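Local coordinates for protein proline dehydrogenase (Bradyrhizobium japonicum USDA 110, PDB 3HAZ) that probably oxidises proline to glutamate in two steps, using FAD in its proline dehydrogenase part and NAD in its aldehyde dehydrogenase part, at residues T278-E283 and M339-K344; A322-V327 and A380-A385. One frame throughout, in Å; residues are numbered along the deposited sequence.

Both contacts belong to the barrel of the proline dehydrogenase part, one inside it and one on its outer layer. Interaction 1 is buried and mainly polar: segments 278-283 and 339-344, with strand 309-314 between their strands, meet through a salt bridge beside the flavin. Interaction 2 joins helices 320-333 and 369-384 through an apolar patch and a salt bridge at its more exposed border. The two are layered on strand 338-343. Arg341 and Val343 turn to FAD, whereas Val340 and Leu342 point the other way and pack on Leu383, with Val327 also touching Val340 and Ala380 touching Leu342. An ion pair thus serves the cofactor pocket in one contact and a helix border in the other.

Interaction 1: residues T278-E283 and M339-K344; sequences TVDAEE and MVRLVK. With FAD (flavin-adenine dinucleotide), chain C.
Arg341 meets Asp280 and Thr278 in the interior of the proline dehydrogenase barrel, against the flavin of FAD. The arginine leaves its strand with CG trans to the main-chain nitrogen (chi1 -177°) and bends at chi3, setting its guanidinium between Thr278 and the flavin, its edge toward Asp280. NH1 gives a 2.9 Å salt-bridging hydrogen bond to OD1 of Asp280, nearly straight at 174°. This bond lies in the guanidinium plane but meets OD1 from above the carboxylate plane; the two planes are 54° apart. Packing is tightest here: Thr278 CG2 lies over one guanidinium face, 3.5 Å from Arg341 NH2, and FAD C6 over the opposite face. Looser is the side toward Met339, where a water accepts from Thr278 OG1 (2.6 Å) and donates to Met339 O (2.7 Å). Ser237 holds Arg341 NH2, and Lys239 pairs with Asp280 OD2. Replacing Arg341 with alanine is likely to cost Asp280 one of its two cationic partners and open a gap between Thr278 and the flavin. Ala281 N and O grip FAD O4 and N3, while Lys344 NZ bonds FAD O2A. Arg341 NH1 lies 3.1 Å from FAD N5, so its positive charge could polarise this redox-active atom of the isoalloxazine and favour electron density there.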
loop_
_atom_site.group_PDB
_atom_site.type_symbol
_atom_site.label_atom_id
_atom_site.label_comp_id
_atom_site.label_asym_id
_atom_site.label_seq_id
_atom_site.Cartn_x
_atom_site.Cartn_y
_atom_site.Cartn_z
ATOM N N THR A 278 -2.196 38.951 44.046
ATOM C CA THR A 278 -2.661 38.348 42.796
ATOM C C THR A 278 -3.451 37.063 43.023
ATOM O O THR A 278 -2.958 36.127 43.652
ATOM C CB THR A 278 -1.482 38.036 41.835
ATOM O OG1 THR A 278 -0.607 39.166 41.759
ATOM C CG2 THR A 278 -1.998 37.706 40.433
ATOM N N VAL A 279 -4.681 37.034 42.514
ATOM C CA VAL A 279 -5.487 35.814 42.498
ATOM C C VAL A 279 -5.143 34.957 41.273
ATOM O O VAL A 279 -5.372 35.361 40.127
ATOM C CB VAL A 279 -7.005 36.127 42.507
ATOM C CG1 VAL A 279 -7.828 34.832 42.567
ATOM C CG2 VAL A 279 -7.357 37.053 43.682
ATOM N N ASP A 280 -4.578 33.779 41.517
ATOM C CA ASP A 280 -4.163 32.897 40.426
ATOM C C ASP A 280 -5.369 32.448 39.610
ATOM O O ASP A 280 -6.508 32.459 40.096
ATOM C CB ASP A 280 -3.437 31.664 40.974
ATOM C CG ASP A 280 -2.026 31.975 41.472
ATOM O OD1 ASP A 280 -1.498 33.076 41.184
ATOM O OD2 ASP A 280 -1.440 31.102 42.149
ATOM N N ALA A 281 -5.114 32.052 38.367
ATOM C CA ALA A 281 -6.152 31.486 37.518
ATOM C C ALA A 281 -6.003 29.970 37.514
ATOM O O ALA A 281 -4.891 29.449 37.396
ATOM C CB ALA A 281 -6.046 32.040 36.113
ATOM N N GLU A 282 -7.121 29.266 37.650
ATOM C CA GLU A 282 -7.093 27.809 37.742
ATOM C C GLU A 282 -7.836 27.170 36.564
ATOM O O GLU A 282 -7.728 27.651 35.435
ATOM C CB GLU A 282 -7.631 27.364 39.111
ATOM C CG GLU A 282 -6.846 28.035 40.257
ATOM C CD GLU A 282 -7.251 27.580 41.647
ATOM O OE1 GLU A 282 -6.881 26.452 42.045
ATOM O OE2 GLU A 282 -7.912 28.365 42.356
ATOM N N GLU A 283 -8.586 26.099 36.808
ATOM C CA GLU A 283 -9.225 25.383 35.697
ATOM C C GLU A 283 -10.297 26.223 35.011
ATOM O O GLU A 283 -10.884 27.127 35.615
ATOM C CB GLU A 283 -9.823 24.054 36.167
ATOM C CG GLU A 283 -8.824 23.102 36.803
ATOM C CD GLU A 283 -8.573 23.398 38.281
ATOM O OE1 GLU A 283 -9.050 24.433 38.793
ATOM O OE2 GLU A 283 -7.897 22.586 38.937
ATOM N N MET A 339 -3.195 45.432 38.978
ATOM C CA MET A 339 -2.043 44.772 38.392
ATOM C C MET A 339 -2.517 43.415 37.877
ATOM O O MET A 339 -3.068 42.605 38.628
ATOM C CB MET A 339 -0.917 44.654 39.424
ATOM C CG MET A 339 -0.401 46.021 39.909
ATOM S SD MET A 339 0.700 45.987 41.346
ATOM C CE MET A 339 2.259 45.504 40.582
ATOM N N VAL A 340 -2.336 43.194 36.581
ATOM C CA VAL A 340 -2.934 42.051 35.909
ATOM C C VAL A 340 -1.870 41.171 35.269
ATOM O O VAL A 340 -1.125 41.617 34.401
ATOM C CB VAL A 340 -3.915 42.521 34.831
ATOM C CG1 VAL A 340 -4.554 41.331 34.143
ATOM C CG2 VAL A 340 -4.965 43.433 35.452
ATOM N N ARG A 341 -1.801 39.922 35.713
ATOM C CA ARG A 341 -0.816 38.979 35.205
ATOM C C ARG A 341 -1.336 38.197 34.011
ATOM O O ARG A 341 -2.367 37.529 34.096
ATOM C CB ARG A 341 -0.398 37.989 36.294
ATOM C CG ARG A 341 0.687 37.027 35.822
ATOM C CD ARG A 341 0.747 35.784 36.692
ATOM N NE ARG A 341 1.100 36.102 38.068
ATOM C CZ ARG A 341 0.613 35.452 39.116
ATOM N NH1 ARG A 341 -0.249 34.456 38.939
ATOM N NH2 ARG A 341 0.979 35.800 40.334
ATOM N N LEU A 342 -0.615 38.277 32.900
ATOM C CA LEU A 342 -0.956 37.490 31.723
ATOM C C LEU A 342 -0.043 36.273 31.651
ATOM O O LEU A 342 1.181 36.402 31.673
ATOM C CB LEU A 342 -0.824 38.323 30.449
ATOM C CG LEU A 342 -1.341 37.665 29.172
ATOM C CD1 LEU A 342 -2.875 37.541 29.208
ATOM C CD2 LEU A 342 -0.874 38.442 27.939
ATOM N N VAL A 343 -0.648 35.093 31.575
ATOM C CA VAL A 343 0.094 33.848 31.472
ATOM C C VAL A 343 -0.494 33.070 30.307
ATOM O O VAL A 343 -1.576 33.397 29.812
ATOM C CB VAL A 343 -0.088 32.976 32.732
ATOM C CG1 VAL A 343 0.229 33.770 34.002
ATOM C CG2 VAL A 343 -1.517 32.420 32.779
ATOM N N LYS A 344 0.201 32.031 29.872
ATOM C CA LYS A 344 -0.377 31.150 28.873
ATOM C C LYS A 344 -1.367 30.187 29.537
ATOM O O LYS A 344 -2.568 30.257 29.267
ATOM C CB LYS A 344 0.721 30.462 28.060
ATOM C CG LYS A 344 1.445 31.475 27.161
ATOM C CD LYS A 344 2.684 30.929 26.449
ATOM C CE LYS A 344 3.408 32.083 25.743
ATOM N NZ LYS A 344 4.629 31.655 25.013
HETATM P PA FAD C . 6.078 28.238 26.481
HETATM O O1A FAD C . 7.042 26.941 26.245
HETATM O O2A FAD C . 6.268 29.274 25.466
HETATM O O5B FAD C . 4.528 27.750 26.422
HETATM C C5B FAD C . 4.149 26.673 27.230
HETATM C C4B FAD C . 2.618 26.564 27.261
HETATM O O4B FAD C . 1.818 26.785 25.976
HETATM C C3B FAD C . 1.826 25.891 28.208
HETATM O O3B FAD C . 2.130 26.047 29.583
HETATM C C2B FAD C . 0.419 26.055 27.691
HETATM O O2B FAD C . -0.390 27.029 28.324
HETATM C C1B FAD C . 0.557 26.196 26.217
HETATM N N9A FAD C . 0.481 24.995 25.406
HETATM C C8A FAD C . 1.346 23.905 25.394
HETATM N N7A FAD C . 0.904 23.035 24.434
HETATM C C5A FAD C . -0.249 23.602 23.842
HETATM C C6A FAD C . -1.166 23.127 22.749
HETATM N N6A FAD C . -0.936 21.847 22.090
HETATM N N1A FAD C . -2.186 23.866 22.370
HETATM C C2A FAD C . -2.426 25.113 22.980
HETATM N N3A FAD C . -1.546 25.568 24.032
HETATM C C4A FAD C . -0.482 24.796 24.424
HETATM N N1 FAD C . -0.839 29.519 34.692
HETATM C C2 FAD C . -2.150 29.398 35.084
HETATM O O2 FAD C . -2.993 28.556 34.392
HETATM N N3 FAD C . -2.619 30.112 36.239
HETATM C C4 FAD C . -1.768 30.914 36.945
HETATM O O4 FAD C . -2.242 31.663 38.030
HETATM C C4X FAD C . -0.397 31.047 36.533
HETATM N N5 FAD C . 0.545 31.927 37.291
HETATM C C5X FAD C . 1.894 32.039 36.873
HETATM C C6 FAD C . 2.819 32.899 37.625
HETATM C C7 FAD C . 4.164 33.014 37.203
HETATM C C7M FAD C . 5.117 33.888 38.002
HETATM C C8 FAD C . 4.639 32.278 36.008
HETATM C C8M FAD C . 6.097 32.379 35.529
HETATM C C9 FAD C . 3.750 31.457 35.292
HETATM C C9A FAD C . 2.349 31.325 35.730
HETATM N N10 FAD C . 1.418 30.471 34.990
HETATM C C10 FAD C . 0.044 30.361 35.424
HETATM C "C1'" FAD C . 1.786 29.834 33.685
HETATM C "C2'" FAD C . 2.351 28.393 33.760
HETATM O "O2'" FAD C . 2.743 28.090 35.095
HETATM C "C3'" FAD C . 3.501 28.252 32.749
HETATM O "O3'" FAD C . 4.679 28.862 33.264
HETATM C "C4'" FAD C . 3.168 28.888 31.352
HETATM O "O4'" FAD C . 1.937 28.585 30.792
HETATM C "C5'" FAD C . 4.327 28.697 30.336
HETATM O "O5'" FAD C . 4.327 29.677 29.309
HETATM P P FAD C . 5.791 30.104 28.657
HETATM O O1P FAD C . 5.572 31.354 27.575
HETATM O O2P FAD C . 6.725 30.459 29.732
HETATM O O3P FAD C . 6.412 28.751 27.985
HETATM O O HOH W 1 -1.526 41.065 40.192
#

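Interaction 2: residues A322-V327 and A380-A385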
loop_
_atom_site.group_PDB
_atom_site.type_symbol
_atom_site.label_atom_id
_atom_site.label_comp_id
_atom_site.label_asym_id
_atom_site.label_seq_id
_atom_site.Cartn_x
_atom_site.Cartn_y
_atom_site.Cartn_z
ATOM N N ALA A 322 -11.945 38.362 26.357
ATOM C CA ALA A 322 -13.175 38.810 27.005
ATOM C C ALA A 322 -12.979 39.006 28.510
ATOM O O ALA A 322 -13.585 39.890 29.114
ATOM C CB ALA A 322 -14.313 37.827 26.731
ATOM N N VAL A 323 -12.135 38.176 29.116
ATOM C CA VAL A 323 -11.807 38.345 30.527
ATOM C C VAL A 323 -11.124 39.701 30.742
ATOM O O VAL A 323 -11.387 40.407 31.724
ATOM C CB VAL A 323 -10.892 37.216 31.036
ATOM C CG1 VAL A 323 -10.468 37.487 32.466
ATOM C CG2 VAL A 323 -11.605 35.859 30.927
ATOM N N ILE A 324 -10.250 40.065 29.809
ATOM C CA ILE A 324 -9.554 41.343 29.883
ATOM C C ILE A 324 -10.545 42.507 29.802
ATOM O O ILE A 324 -10.443 43.465 30.566
ATOM C CB ILE A 324 -8.470 41.449 28.802
ATOM C CG1 ILE A 324 -7.339 40.465 29.106
ATOM C CG2 ILE A 324 -7.919 42.871 28.720
ATOM C CD1 ILE A 324 -6.266 40.414 28.034
ATOM N N ASP A 325 -11.516 42.410 28.897
ATOM C CA ASP A 325 -12.569 43.423 28.804
ATOM C C ASP A 325 -13.308 43.550 30.133
ATOM O O ASP A 325 -13.598 44.652 30.592
ATOM C CB ASP A 325 -13.582 43.070 27.713
ATOM C CG ASP A 325 -13.000 43.159 26.309
ATOM O OD1 ASP A 325 -11.985 43.861 26.111
ATOM O OD2 ASP A 325 -13.577 42.536 25.394
ATOM N N TYR A 326 -13.622 42.403 30.730
ATOM C CA TYR A 326 -14.367 42.347 31.984
ATOM C C TYR A 326 -13.567 42.967 33.125
ATOM O O TYR A 326 -14.097 43.737 33.933
ATOM C CB TYR A 326 -14.732 40.891 32.315
ATOM C CG TYR A 326 -15.437 40.708 33.641
ATOM C CD1 TYR A 326 -16.817 40.839 33.742
ATOM C CD2 TYR A 326 -14.722 40.399 34.791
ATOM C CE1 TYR A 326 -17.465 40.669 34.950
ATOM C CE2 TYR A 326 -15.359 40.230 36.003
ATOM C CZ TYR A 326 -16.732 40.369 36.079
ATOM O OH TYR A 326 -17.367 40.201 37.289
ATOM N N VAL A 327 -12.286 42.629 33.186
ATOM C CA VAL A 327 -11.417 43.147 34.229
ATOM C C VAL A 327 -11.262 44.661 34.106
ATOM O O VAL A 327 -11.287 45.376 35.111
ATOM C CB VAL A 327 -10.034 42.457 34.218
ATOM C CG1 VAL A 327 -9.087 43.147 35.193
ATOM C CG2 VAL A 327 -10.186 40.990 34.578
ATOM N N ALA A 380 -1.454 40.616 25.091
ATOM C CA ALA A 380 -0.442 41.509 25.638
ATOM C C ALA A 380 -0.638 42.898 25.039
ATOM O O ALA A 380 -0.590 43.907 25.742
ATOM C CB ALA A 380 0.952 40.983 25.324
ATOM N N SER A 381 -0.875 42.937 23.733
ATOM C CA SER A 381 -1.105 44.198 23.043
ATOM C C SER A 381 -2.307 44.905 23.664
ATOM O O SER A 381 -2.277 46.105 23.928
ATOM C CB SER A 381 -1.348 43.935 21.556
ATOM O OG SER A 381 -1.636 45.134 20.863
ATOM N N LYS A 382 -3.363 44.139 23.903
ATOM C CA LYS A 382 -4.580 44.653 24.514
ATOM C C LYS A 382 -4.289 45.260 25.886
ATOM O O LYS A 382 -4.709 46.377 26.181
ATOM C CB LYS A 382 -5.584 43.512 24.653
ATOM C CG LYS A 382 -7.036 43.915 24.792
ATOM C CD LYS A 382 -7.908 42.667 24.665
ATOM C CE LYS A 382 -9.337 42.930 25.101
ATOM N NZ LYS A 382 -10.014 43.896 24.200
ATOM N N LEU A 383 -3.569 44.522 26.726
ATOM C CA LEU A 383 -3.274 44.997 28.073
ATOM C C LEU A 383 -2.399 46.251 28.069
ATOM O O LEU A 383 -2.600 47.153 28.879
ATOM C CB LEU A 383 -2.623 43.895 28.910
ATOM C CG LEU A 383 -3.581 42.830 29.442
ATOM C CD1 LEU A 383 -2.804 41.592 29.888
ATOM C CD2 LEU A 383 -4.437 43.392 30.584
ATOM N N LEU A 384 -1.432 46.306 27.160
ATOM C CA LEU A 384 -0.530 47.450 27.101
ATOM C C LEU A 384 -1.302 48.739 26.831
ATOM O O LEU A 384 -0.955 49.800 27.346
ATOM C CB LEU A 384 0.552 47.241 26.042
ATOM C CG LEU A 384 1.646 46.240 26.415
ATOM C CD1 LEU A 384 2.496 45.885 25.206
ATOM C CD2 LEU A 384 2.518 46.765 27.561
ATOM N N ALA A 385 -2.355 48.637 26.027
ATOM C CA ALA A 385 -3.152 49.807 25.667
ATOM C C ALA A 385 -4.118 50.195 26.786
ATOM O O ALA A 385 -4.804 51.210 26.689
ATOM C CB ALA A 385 -3.909 49.556 24.364
#
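Ile324 packs on Leu383 and on the stem of Lys382 to make the apolar part of this helix-helix contact. The isoleucine and leucine side chains cross at a slant, so that CD1 of Ile324 comes against the branch point of the leucine, 3.9 Å from Leu383 CG, and CG2 of Ile324 lies 4.0 Å from Leu383 CD2. The same CG2 methyl also touches the aliphatic stem of Lys382, 3.9 Å from Lys382 CE, as isoleucine and lysine run past each other in opposite directions. One isoleucine therefore meets both the leucine and the lysine of the facing helix. With its CG1 beside the backbone N (chi1 -68°), CG2 falls anti to that nitrogen, where both neighbours can reach it.

The helices belong to the outer layer of a TIM-barrel-type domain, where each lies in a crossover connection between successive parallel strands. Their short segments run almost parallel, 13° apart, with axes 10.7 Å from each other. On the barrel side, Ile324 rests on Ile313 and Leu383 on Ile390 and Pro392.

The polar interaction is at the more exposed border. Lys382 stretches out from its helix and bends only at its last torsion (chi4 65°), turning NZ to OD1 of Asp325. The 2.7 Å hydrogen bond between Lys382 NZ and Asp325 OD1, part of a salt bridge, meets the carboxylate on its syn side, and the two side chains cross at about a right angle.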